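Local coordinates for protein sulfide-quinone reductase (Aquifex aeolicus, PDB 3HYW) that oxidises hydrogen sulfide with the help of FAD and passes the electrons to a quinone, building up polysulfur on active-site cysteines, at residues 47-52 / 121-126; 72-77 / 94-99; 192-195 / 201-204. All coordinates share one frame; numbering follows the deposited sequence. Where two conformers were deposited one is given.

Interaction 1 of 3, residues 47-52 / 121-126. With FAD (flavin-adenine dinucleotide), chain G; H2S (hydrosulfuric acid), chain J.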
loop_
_atom_site.group_PDB
_atom_site.type_symbol
_atom_site.label_atom_id
_atom_site.label_comp_id
_atom_site.label_asym_id
_atom_site.label_seq_id
_atom_site.Cartn_x
_atom_site.Cartn_y
_atom_site.Cartn_z
ATOM N N HIS A 47 -7.162 -10.391 27.292
ATOM C CA HIS A 47 -8.577 -10.669 27.512
ATOM C C HIS A 47 -8.941 -10.456 28.978
ATOM O O HIS A 47 -10.024 -9.967 29.275
ATOM C CB HIS A 47 -8.908 -12.103 27.089
ATOM C CG HIS A 47 -8.410 -12.466 25.725
ATOM N ND1 HIS A 47 -7.070 -12.630 25.440
ATOM C CD2 HIS A 47 -9.072 -12.700 24.569
ATOM C CE1 HIS A 47 -6.929 -12.940 24.166
ATOM N NE2 HIS A 47 -8.130 -12.997 23.616
ATOM N N LEU A 48 -8.042 -10.833 29.892
ATOM C CA LEU A 48 -8.248 -10.557 31.321
ATOM C C LEU A 48 -8.355 -9.052 31.565
ATOM O O LEU A 48 -9.210 -8.598 32.323
ATOM C CB LEU A 48 -7.127 -11.156 32.177
ATOM C CG LEU A 48 -7.265 -11.069 33.710
ATOM C CD1 LEU A 48 -8.407 -11.965 34.240
ATOM C CD2 LEU A 48 -5.965 -11.424 34.409
ATOM N N ALA A 49 -7.484 -8.287 30.908
ATOM C CA ALA A 49 -7.506 -6.828 30.998
ATOM C C ALA A 49 -8.801 -6.237 30.455
ATOM O O ALA A 49 -9.261 -5.189 30.919
ATOM C CB ALA A 49 -6.308 -6.237 30.281
ATOM N N MET A 50 -9.395 -6.905 29.474
ATOM C CA MET A 50 -10.650 -6.433 28.902
ATOM C C MET A 50 -11.858 -6.846 29.739
ATOM O O MET A 50 -12.968 -6.389 29.490
ATOM C CB MET A 50 -10.806 -6.926 27.461
ATOM C CG MET A 50 -9.865 -6.269 26.453
ATOM S SD MET A 50 -10.014 -4.474 26.388
ATOM C CE MET A 50 -11.775 -4.273 26.118
ATOM N N GLY A 51 -11.637 -7.717 30.724
ATOM C CA GLY A 51 -12.718 -8.245 31.548
ATOM C C GLY A 51 -13.421 -9.401 30.863
ATOM O O GLY A 51 -14.538 -9.773 31.238
ATOM N N TRP A 52 -12.759 -9.968 29.853
ATOM C CA TRP A 52 -13.334 -11.043 29.057
ATOM C C TRP A 52 -12.951 -12.420 29.609
ATOM O O TRP A 52 -13.357 -13.445 29.063
ATOM C CB TRP A 52 -12.916 -10.919 27.587
ATOM C CG TRP A 52 -13.393 -9.656 26.889
ATOM C CD1 TRP A 52 -14.284 -8.730 27.364
ATOM C CD2 TRP A 52 -13.021 -9.215 25.579
ATOM N NE1 TRP A 52 -14.470 -7.729 26.440
ATOM C CE2 TRP A 52 -13.712 -8.006 25.331
ATOM C CE3 TRP A 52 -12.163 -9.721 24.591
ATOM C CZ2 TRP A 52 -13.574 -7.294 24.135
ATOM C CZ3 TRP A 52 -12.031 -9.014 23.401
ATOM C CH2 TRP A 52 -12.733 -7.811 23.186
ATOM N N THR A 121 -1.052 1.961 32.011
ATOM C CA THR A 121 -1.430 0.601 32.386
ATOM C C THR A 121 -0.608 -0.382 31.570
ATOM O O THR A 121 -0.010 -0.016 30.560
ATOM C CB THR A 121 -2.942 0.311 32.176
ATOM O OG1 THR A 121 -3.286 0.459 30.794
ATOM C CG2 THR A 121 -3.811 1.235 33.025
ATOM N N SER A 122 -0.585 -1.634 32.018
ATOM C CA SER A 122 0.124 -2.692 31.329
ATOM C C SER A 122 -0.634 -4.002 31.513
ATOM O O SER A 122 -1.421 -4.146 32.449
ATOM C CB SER A 122 1.541 -2.806 31.874
ATOM O OG SER A 122 1.515 -3.304 33.195
ATOM N N ILE A 123 -0.398 -4.949 30.613
ATOM C CA ILE A 123 -1.163 -6.193 30.576
ATOM C C ILE A 123 -0.246 -7.424 30.582
ATOM O O ILE A 123 -0.682 -8.528 30.257
ATOM C CB ILE A 123 -2.132 -6.220 29.360
ATOM C CG1 ILE A 123 -1.354 -6.227 28.034
ATOM C CG2 ILE A 123 -3.098 -5.028 29.412
ATOM C CD1 ILE A 123 -2.233 -6.213 26.782
ATOM N N CYS A 124 1.007 -7.225 30.992
ATOM C CA CYS A 124 2.047 -8.257 30.877
ATOM C C CYS A 124 2.021 -9.295 31.992
ATOM O O CYS A 124 2.574 -10.386 31.838
ATOM C CB CYS A 124 3.435 -7.614 30.811
ATOM S SG CYS A 124 3.757 -6.728 29.311
ATOM N N THR A 125 1.420 -8.943 33.124
ATOM C CA THR A 125 1.136 -9.920 34.176
ATOM C C THR A 125 -0.359 -9.915 34.461
ATOM O O THR A 125 -1.052 -8.957 34.131
ATOM C CB THR A 125 1.920 -9.653 35.486
ATOM O OG1 THR A 125 1.470 -8.432 36.078
ATOM C CG2 THR A 125 3.430 -9.580 35.233
ATOM N N ALA A 126 -0.848 -10.991 35.075
ATOM C CA ALA A 126 -2.247 -11.083 35.472
ATOM C C ALA A 126 -2.612 -9.929 36.403
ATOM O O ALA A 126 -3.671 -9.321 36.268
ATOM C CB ALA A 126 -2.518 -12.418 36.152
HETATM P PA FAD G . 6.403 -16.646 31.900
HETATM O O1A FAD G . 5.400 -17.561 31.245
HETATM O O2A FAD G . 6.020 -15.230 32.202
HETATM O O5B FAD G . 6.857 -17.383 33.244
HETATM C C5B FAD G . 7.907 -16.933 34.083
HETATM C C4B FAD G . 7.702 -17.596 35.437
HETATM O O4B FAD G . 8.850 -17.398 36.261
HETATM C C3B FAD G . 6.536 -16.971 36.185
HETATM O O3B FAD G . 5.795 -18.013 36.830
HETATM C C2B FAD G . 7.204 -16.074 37.208
HETATM O O2B FAD G . 6.391 -15.886 38.364
HETATM C C1B FAD G . 8.463 -16.860 37.524
HETATM N N9A FAD G . 9.584 -16.062 38.089
HETATM C C8A FAD G . 9.977 -14.822 37.725
HETATM N N7A FAD G . 11.055 -14.471 38.471
HETATM C C5A FAD G . 11.326 -15.500 39.307
HETATM C C6A FAD G . 12.289 -15.720 40.291
HETATM N N6A FAD G . 13.215 -14.773 40.568
HETATM N N1A FAD G . 12.295 -16.898 40.970
HETATM C C2A FAD G . 11.384 -17.851 40.710
HETATM N N3A FAD G . 10.444 -17.663 39.770
HETATM C C4A FAD G . 10.399 -16.501 39.055
HETATM N N1 FAD G . 3.038 -15.577 22.859
HETATM C C2 FAD G . 2.331 -16.223 21.893
HETATM O O2 FAD G . 2.871 -17.131 21.231
HETATM N N3 FAD G . 1.038 -15.912 21.636
HETATM C C4 FAD G . 0.424 -14.942 22.343
HETATM O O4 FAD G . -0.875 -14.605 22.091
HETATM C C4X FAD G . 1.127 -14.265 23.333
HETATM N N5 FAD G . 0.507 -13.288 24.034
HETATM C C5X FAD G . 1.168 -12.622 25.006
HETATM C C6 FAD G . 0.501 -11.626 25.727
HETATM C C7 FAD G . 1.159 -10.917 26.727
HETATM C C7M FAD G . 0.399 -9.841 27.478
HETATM C C8 FAD G . 2.496 -11.214 27.003
HETATM C C8M FAD G . 3.277 -10.478 28.076
HETATM C C9 FAD G . 3.157 -12.207 26.275
HETATM C C9A FAD G . 2.500 -12.937 25.271
HETATM N N10 FAD G . 3.130 -13.924 24.569
HETATM C C10 FAD G . 2.458 -14.589 23.593
HETATM C "C1'" FAD G . 4.565 -14.204 24.807
HETATM C "C2'" FAD G . 4.997 -15.429 25.587
HETATM O "O2'" FAD G . 4.345 -16.600 25.078
HETATM C "C3'" FAD G . 4.737 -15.193 27.075
HETATM O "O3'" FAD G . 5.461 -14.013 27.503
HETATM C "C4'" FAD G . 5.162 -16.393 27.910
HETATM O "O4'" FAD G . 4.528 -16.288 29.191
HETATM C "C5'" FAD G . 6.677 -16.444 28.073
HETATM O "O5'" FAD G . 7.050 -17.626 28.776
HETATM P P FAD G . 8.223 -17.635 29.883
HETATM O O1P FAD G . 8.288 -19.025 30.457
HETATM O O2P FAD G . 9.481 -17.009 29.320
HETATM O O3P FAD G . 7.734 -16.592 31.011
HETATM S S H2S J . 3.944 -9.027 27.921
#
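Ala49 and Ile123 meet methyl to methyl, the Ala49 CB lying 3.5 Å from the Ile123 CG2. From its CB the Ile123 side chain splits two ways. CG2 goes to the helix that carries Ala49, while CG1 takes the hindered place between backbone N and carbonyl carbon (chi1 65°) and lies 4.1 Å from FAD C7M, a methyl of the flavin's dimethylbenzene end. The extended chi2 (-178°) carries CD1 on along this methyl end, 4.5 Å from FAD C7M. The carbonyl of the same residue also faces the flavin, with Ile123 O 3.3 Å from C7M, so one residue bridges helix and cofactor. Leu48 adds a second touch one residue earlier: its CD2 rests 3.6 Å from the Ala126 O and makes an apolar contact with the Ala126 CB at 4.0 Å. Next to Ile123, Cys124 has its CA 3.8 Å from FAD C8M; its side chain was modelled in two conformers, so its exact approach to the bound sulfide is doubtful. The contact thus lines the dimethylbenzene end of the flavin, beside the sulfide site that Met251 and Phe254 complete. Helix 45-50 closes in a Schellman motif at Gly51, whose positive phi ends the last turn. On its far side Met50 and Trp52 pack on helix 158-173; the loop 121-126 runs into helix 126-141, Thr125 OG1 capping the amide of His128, while Thr121 pairs with strand 247-255.

Interaction 2 of 3, residues 72-77 / 94-99. With FAD (flavin-adenine dinucleotide), chain G; SO4 (sulfate ion), chain N.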
loop_
_atom_site.group_PDB
_atom_site.type_symbol
_atom_site.label_atom_id
_atom_site.label_comp_id
_atom_site.label_asym_id
_atom_site.label_seq_id
_atom_site.Cartn_x
_atom_site.Cartn_y
_atom_site.Cartn_z
ATOM N N GLU A 72 8.749 -31.727 42.272
ATOM C CA GLU A 72 8.729 -30.986 43.530
ATOM C C GLU A 72 8.531 -29.500 43.232
ATOM O O GLU A 72 9.247 -28.934 42.418
ATOM C CB GLU A 72 10.024 -31.224 44.316
ATOM C CG GLU A 72 10.110 -30.460 45.635
ATOM C CD GLU A 72 11.503 -30.479 46.242
ATOM O OE1 GLU A 72 12.494 -30.631 45.487
ATOM O OE2 GLU A 72 11.608 -30.327 47.478
ATOM N N PHE A 73 7.543 -28.891 43.881
ATOM C CA PHE A 73 7.266 -27.471 43.722
ATOM C C PHE A 73 7.693 -26.692 44.962
ATOM O O PHE A 73 7.283 -27.010 46.077
ATOM C CB PHE A 73 5.781 -27.239 43.433
ATOM C CG PHE A 73 5.423 -25.796 43.161
ATOM C CD1 PHE A 73 4.461 -25.146 43.938
ATOM C CD2 PHE A 73 6.036 -25.090 42.125
ATOM C CE1 PHE A 73 4.114 -23.816 43.683
ATOM C CE2 PHE A 73 5.703 -23.760 41.866
ATOM C CZ PHE A 73 4.741 -23.122 42.645
ATOM N N ILE A 74 8.538 -25.687 44.751
ATOM C CA ILE A 74 8.913 -24.748 45.795
ATOM C C ILE A 74 8.335 -23.387 45.419
ATOM O O ILE A 74 8.779 -22.760 44.458
ATOM C CB ILE A 74 10.454 -24.673 45.987
ATOM C CG1 ILE A 74 11.001 -26.043 46.411
ATOM C CG2 ILE A 74 10.825 -23.600 47.035
ATOM C CD1 ILE A 74 12.507 -26.165 46.342
ATOM N N ASN A 75 7.326 -22.952 46.170
ATOM C CA ASN A 75 6.690 -21.665 45.923
ATOM C C ASN A 75 7.469 -20.543 46.607
ATOM O O ASN A 75 7.038 -19.988 47.619
ATOM C CB ASN A 75 5.222 -21.669 46.361
ATOM C CG ASN A 75 4.479 -20.420 45.920
ATOM O OD1 ASN A 75 4.911 -19.707 45.004
ATOM N ND2 ASN A 75 3.354 -20.146 46.572
ATOM N N GLU A 76 8.631 -20.244 46.039
ATOM C CA GLU A 76 9.509 -19.182 46.509
ATOM C C GLU A 76 10.175 -18.538 45.318
ATOM O O GLU A 76 10.344 -19.163 44.271
ATOM C CB GLU A 76 10.620 -19.756 47.379
ATOM C CG GLU A 76 10.245 -20.081 48.781
ATOM C CD GLU A 76 11.471 -20.223 49.651
ATOM O OE1 GLU A 76 12.099 -19.185 49.952
ATOM O OE2 GLU A 76 11.810 -21.364 50.026
ATOM N N LYS A 77 10.567 -17.285 45.492
ATOM C CA LYS A 77 11.428 -16.615 44.538
ATOM C C LYS A 77 12.839 -17.189 44.655
ATOM O O LYS A 77 13.389 -17.286 45.760
ATOM C CB LYS A 77 11.423 -15.116 44.833
ATOM C CG LYS A 77 12.200 -14.252 43.865
ATOM C CD LYS A 77 12.196 -12.809 44.354
ATOM C CE LYS A 77 13.599 -12.240 44.397
ATOM N NZ LYS A 77 13.600 -10.757 44.599
ATOM N N LYS A 94 16.912 -21.041 51.562
ATOM C CA LYS A 94 17.044 -22.469 51.271
ATOM C C LYS A 94 18.018 -22.719 50.107
ATOM O O LYS A 94 17.886 -22.117 49.042
ATOM C CB LYS A 94 15.667 -23.078 50.970
ATOM C CG LYS A 94 15.686 -24.567 50.701
ATOM C CD LYS A 94 14.321 -25.083 50.241
ATOM C CE LYS A 94 14.340 -26.604 50.074
ATOM N NZ LYS A 94 14.826 -27.299 51.306
ATOM N N LYS A 95 18.993 -23.599 50.330
ATOM C CA LYS A 95 19.979 -23.953 49.310
ATOM C C LYS A 95 19.590 -25.242 48.607
ATOM O O LYS A 95 19.448 -26.291 49.240
ATOM C CB LYS A 95 21.375 -24.115 49.919
ATOM C CG LYS A 95 22.041 -22.829 50.366
ATOM C CD LYS A 95 22.815 -22.160 49.238
ATOM C CE LYS A 95 23.725 -21.070 49.788
ATOM N NZ LYS A 95 24.240 -20.175 48.717
ATOM N N ILE A 96 19.435 -25.160 47.292
ATOM C CA ILE A 96 19.068 -26.308 46.472
ATOM C C ILE A 96 20.204 -26.604 45.494
ATOM O O ILE A 96 20.598 -25.745 44.702
ATOM C CB ILE A 96 17.736 -26.054 45.716
ATOM C CG1 ILE A 96 16.609 -25.789 46.716
ATOM C CG2 ILE A 96 17.359 -27.247 44.848
ATOM C CD1 ILE A 96 15.787 -24.583 46.410
ATOM N N GLU A 97 20.736 -27.817 45.567
ATOM C CA GLU A 97 21.820 -28.237 44.690
ATOM C C GLU A 97 21.238 -28.827 43.414
ATOM O O GLU A 97 20.146 -29.404 43.429
ATOM C CB GLU A 97 22.719 -29.249 45.407
ATOM C CG GLU A 97 24.158 -29.262 44.923
ATOM C CD GLU A 97 25.136 -29.456 46.059
ATOM O OE1 GLU A 97 25.462 -28.455 46.737
ATOM O OE2 GLU A 97 25.583 -30.605 46.274
ATOM N N TYR A 98 21.948 -28.664 42.302
ATOM C CA TYR A 98 21.475 -29.200 41.028
ATOM C C TYR A 98 22.584 -29.874 40.233
ATOM O O TYR A 98 23.762 -29.547 40.385
ATOM C CB TYR A 98 20.794 -28.104 40.186
ATOM C CG TYR A 98 21.697 -26.964 39.752
ATOM C CD1 TYR A 98 21.682 -25.744 40.428
ATOM C CD2 TYR A 98 22.554 -27.101 38.655
ATOM C CE1 TYR A 98 22.504 -24.687 40.027
ATOM C CE2 TYR A 98 23.382 -26.055 38.249
ATOM C CZ TYR A 98 23.351 -24.853 38.937
ATOM O OH TYR A 98 24.172 -23.825 38.546
ATOM N N ASP A 99 22.190 -30.826 39.393
ATOM C CA ASP A 99 23.075 -31.403 38.391
ATOM C C ASP A 99 22.925 -30.608 37.094
ATOM O O ASP A 99 23.901 -30.365 36.379
ATOM C CB ASP A 99 22.733 -32.879 38.176
ATOM C CG ASP A 99 22.983 -33.717 39.420
ATOM O OD1 ASP A 99 24.061 -33.561 40.022
ATOM O OD2 ASP A 99 22.108 -34.519 39.800
HETATM P PA FAD G . 6.403 -16.646 31.900
HETATM O O1A FAD G . 5.400 -17.561 31.245
HETATM O O2A FAD G . 6.020 -15.230 32.202
HETATM O O5B FAD G . 6.857 -17.383 33.244
HETATM C C5B FAD G . 7.907 -16.933 34.083
HETATM C C4B FAD G . 7.702 -17.596 35.437
HETATM O O4B FAD G . 8.850 -17.398 36.261
HETATM C C3B FAD G . 6.536 -16.971 36.185
HETATM O O3B FAD G . 5.795 -18.013 36.830
HETATM C C2B FAD G . 7.204 -16.074 37.208
HETATM O O2B FAD G . 6.391 -15.886 38.364
HETATM C C1B FAD G . 8.463 -16.860 37.524
HETATM N N9A FAD G . 9.584 -16.062 38.089
HETATM C C8A FAD G . 9.977 -14.822 37.725
HETATM N N7A FAD G . 11.055 -14.471 38.471
HETATM C C5A FAD G . 11.326 -15.500 39.307
HETATM C C6A FAD G . 12.289 -15.720 40.291
HETATM N N6A FAD G . 13.215 -14.773 40.568
HETATM N N1A FAD G . 12.295 -16.898 40.970
HETATM C C2A FAD G . 11.384 -17.851 40.710
HETATM N N3A FAD G . 10.444 -17.663 39.770
HETATM C C4A FAD G . 10.399 -16.501 39.055
HETATM N N1 FAD G . 3.038 -15.577 22.859
HETATM C C2 FAD G . 2.331 -16.223 21.893
HETATM O O2 FAD G . 2.871 -17.131 21.231
HETATM N N3 FAD G . 1.038 -15.912 21.636
HETATM C C4 FAD G . 0.424 -14.942 22.343
HETATM O O4 FAD G . -0.875 -14.605 22.091
HETATM C C4X FAD G . 1.127 -14.265 23.333
HETATM N N5 FAD G . 0.507 -13.288 24.034
HETATM C C5X FAD G . 1.168 -12.622 25.006
HETATM C C6 FAD G . 0.501 -11.626 25.727
HETATM C C7 FAD G . 1.159 -10.917 26.727
HETATM C C7M FAD G . 0.399 -9.841 27.478
HETATM C C8 FAD G . 2.496 -11.214 27.003
HETATM C C8M FAD G . 3.277 -10.478 28.076
HETATM C C9 FAD G . 3.157 -12.207 26.275
HETATM C C9A FAD G . 2.500 -12.937 25.271
HETATM N N10 FAD G . 3.130 -13.924 24.569
HETATM C C10 FAD G . 2.458 -14.589 23.593
HETATM C "C1'" FAD G . 4.565 -14.204 24.807
HETATM C "C2'" FAD G . 4.997 -15.429 25.587
HETATM O "O2'" FAD G . 4.345 -16.600 25.078
HETATM C "C3'" FAD G . 4.737 -15.193 27.075
HETATM O "O3'" FAD G . 5.461 -14.013 27.503
HETATM C "C4'" FAD G . 5.162 -16.393 27.910
HETATM O "O4'" FAD G . 4.528 -16.288 29.191
HETATM C "C5'" FAD G . 6.677 -16.444 28.073
HETATM O "O5'" FAD G . 7.050 -17.626 28.776
HETATM P P FAD G . 8.223 -17.635 29.883
HETATM O O1P FAD G . 8.288 -19.025 30.457
HETATM O O2P FAD G . 9.481 -17.009 29.320
HETATM O O3P FAD G . 7.734 -16.592 31.011
HETATM S S SO4 N . 14.335 -11.230 40.603
HETATM O O1 SO4 N . 13.917 -10.647 41.866
HETATM O O2 SO4 N . 14.720 -10.131 39.722
HETATM O O3 SO4 N . 15.456 -12.143 40.806
HETATM O O4 SO4 N . 13.204 -11.958 40.032
#
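Ile74 and Ile96 hold the same first torsion, CG1 anti to the carbonyl carbon (chi1 -61° and -60°), and this sends their chains toward each other until the two CD1 methyls meet tip to tip at 3.6 Å. The contact belongs to the Rossmann-type FAD-binding fold: strand 71-74 is an outer strand of its parallel sheet, and 95-97 an outer strand of the small antiparallel sheet formed with 78-82 and 87-90. The isoleucine pair therefore joins the two sheets through side chains. Lys94 borders this pair from the solvent side, its aliphatic CE 4.2 Å from the Ile74 CD1, while its NZ stays well short of a salt bridge with Glu72 or Glu76. The Glu76 carboxylate turns instead to the hairpin, OE1 bonding to Ser92 OG. Past the inverse gamma turn centred on Asn75, the chain reaches the adenine of FAD. Lys77 runs by it with CG 3.5 Å from FAD N6A, then bends at chi3 (129°) toward a sulfate, probably from the crystallisation liquor, that is also bound by Lys108 NZ. With an alanine here the adenine's amino group would probably lose the methylene chain beside it, and the sulfate one of its cationic partners. That partner is the ammonium group at the end of the chain: Lys77 NZ donates to sulfate O1 at 2.8 Å.

Interaction 3 of 3, residues 192-195 / 201-204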
loop_
_atom_site.group_PDB
_atom_site.type_symbol
_atom_site.label_atom_id
_atom_site.label_comp_id
_atom_site.label_asym_id
_atom_site.label_seq_id
_atom_site.Cartn_x
_atom_site.Cartn_y
_atom_site.Cartn_z
ATOM N N GLY A 192 3.204 -3.374 12.275
ATOM C CA GLY A 192 3.339 -4.774 11.908
ATOM C C GLY A 192 4.771 -5.212 11.646
ATOM O O GLY A 192 4.999 -6.203 10.941
ATOM N N HIS A 193 5.730 -4.462 12.195
ATOM C CA HIS A 193 7.135 -4.874 12.243
ATOM C C HIS A 193 7.338 -5.985 13.272
ATOM O O HIS A 193 8.034 -6.967 12.998
ATOM C CB HIS A 193 8.035 -3.673 12.569
ATOM C CG HIS A 193 9.494 -3.999 12.631
ATOM N ND1 HIS A 193 10.099 -4.494 13.767
ATOM C CD2 HIS A 193 10.478 -3.864 11.711
ATOM C CE1 HIS A 193 11.388 -4.666 13.539
ATOM N NE2 HIS A 193 11.644 -4.293 12.299
ATOM N N PHE A 194 6.752 -5.804 14.462
ATOM C CA PHE A 194 6.721 -6.820 15.531
ATOM C C PHE A 194 8.082 -7.185 16.145
ATOM O O PHE A 194 8.178 -8.151 16.897
ATOM C CB PHE A 194 6.028 -8.114 15.069
ATOM C CG PHE A 194 4.617 -7.930 14.563
ATOM C CD1 PHE A 194 3.692 -7.149 15.261
ATOM C CD2 PHE A 194 4.203 -8.583 13.400
ATOM C CE1 PHE A 194 2.378 -6.995 14.788
ATOM C CE2 PHE A 194 2.891 -8.447 12.920
ATOM C CZ PHE A 194 1.975 -7.648 13.618
ATOM N N GLY A 195 9.125 -6.426 15.830
ATOM C CA GLY A 195 10.481 -6.800 16.243
ATOM C C GLY A 195 11.052 -7.953 15.417
ATOM O O GLY A 195 12.035 -8.581 15.813
ATOM N N ALA A 201 3.147 -9.581 4.328
ATOM C CA ALA A 201 2.582 -8.239 4.223
ATOM C C ALA A 201 1.858 -7.785 5.504
ATOM O O ALA A 201 0.770 -7.213 5.434
ATOM C CB ALA A 201 1.654 -8.156 3.004
ATOM N N SER A 202 2.474 -8.019 6.668
ATOM C CA SER A 202 1.894 -7.610 7.956
ATOM C C SER A 202 1.753 -6.089 8.115
ATOM O O SER A 202 0.820 -5.621 8.764
ATOM C CB SER A 202 2.701 -8.184 9.129
ATOM O OG SER A 202 4.059 -7.777 9.068
ATOM N N LYS A 203 2.679 -5.330 7.533
ATOM C CA LYS A 203 2.625 -3.873 7.590
ATOM C C LYS A 203 1.387 -3.366 6.851
ATOM O O LYS A 203 0.587 -2.611 7.405
ATOM C CB LYS A 203 3.900 -3.269 6.992
ATOM C CG LYS A 203 3.878 -1.754 6.811
ATOM C CD LYS A 203 5.050 -1.307 5.958
ATOM C CE LYS A 203 5.075 0.198 5.795
ATOM N NZ LYS A 203 5.820 0.586 4.567
ATOM N N ARG A 204 1.242 -3.810 5.603
ATOM C CA ARG A 204 0.100 -3.489 4.752
ATOM C C ARG A 204 -1.218 -3.924 5.398
ATOM O O ARG A 204 -2.206 -3.187 5.355
ATOM C CB ARG A 204 0.298 -4.154 3.380
ATOM C CG ARG A 204 -0.521 -3.598 2.224
ATOM C CD ARG A 204 0.196 -3.857 0.888
ATOM N NE ARG A 204 0.944 -2.679 0.443
ATOM C CZ ARG A 204 2.060 -2.697 -0.288
ATOM N NH1 ARG A 204 2.611 -3.839 -0.673
ATOM N NH2 ARG A 204 2.633 -1.551 -0.637
#
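The first turn of helix 202-212 is tied to the loop leading into it by a single strong hydrogen bond. Ser202 OG donates to Gly192 O at 2.6 Å, approaching in the carbonyl plane with a C=O...donor angle of 145°. The hydroxyl sits between its own backbone N and carbonyl carbon (chi1 58°), which turns it to the loop; OG also bonds to the amide of Ile199, so two bonds grip this buried oxygen. Gly192 has positive phi, and a side chain at its CA would run into the carbonyl oxygen of Ser202, so the close approach of loop and helix depends on the missing CB. This loop follows strand 182-185 of the mixed sheet and forms part of the octathiocane pocket through Phe194. The Phe194 ring comes obliquely to Ser202, CE2 lying 3.8 Å from the Ser202 CB, while the Gly192 CA packs 3.6 Å above one ring face, offset toward its rim. Tyr161 and Phe358 meet the same ring edge-to-face. Farther along the loop, the amide of Gly195 bonds to His193 ND1 at 3.0 Å, tilted 26° out of the imidazole plane. On the helix, Arg204 forms salt bridges to Glu207 and Asp208 of a second subunit.

Interactions 1 and 3 are buried, whereas interaction 2 is only partly so, with Lys94 at the solvent side. Interaction 2 is nested within the chain loop that interaction 1 closes, and both touch FAD: interaction 1 at the flavin's methyl end, interaction 2 at the adenine, their centres about 30 Å apart. Both cross through apolar side chains, one joining a helix to a loop, the other two sheets. Interaction 3 differs in resting on a serine-to-carbonyl hydrogen bond. Phe194 brings it to the octathiocane pocket and Arg204 to the trimer interface, and it lies across the chain's centre from interaction 2, with centres about 41 Å apart.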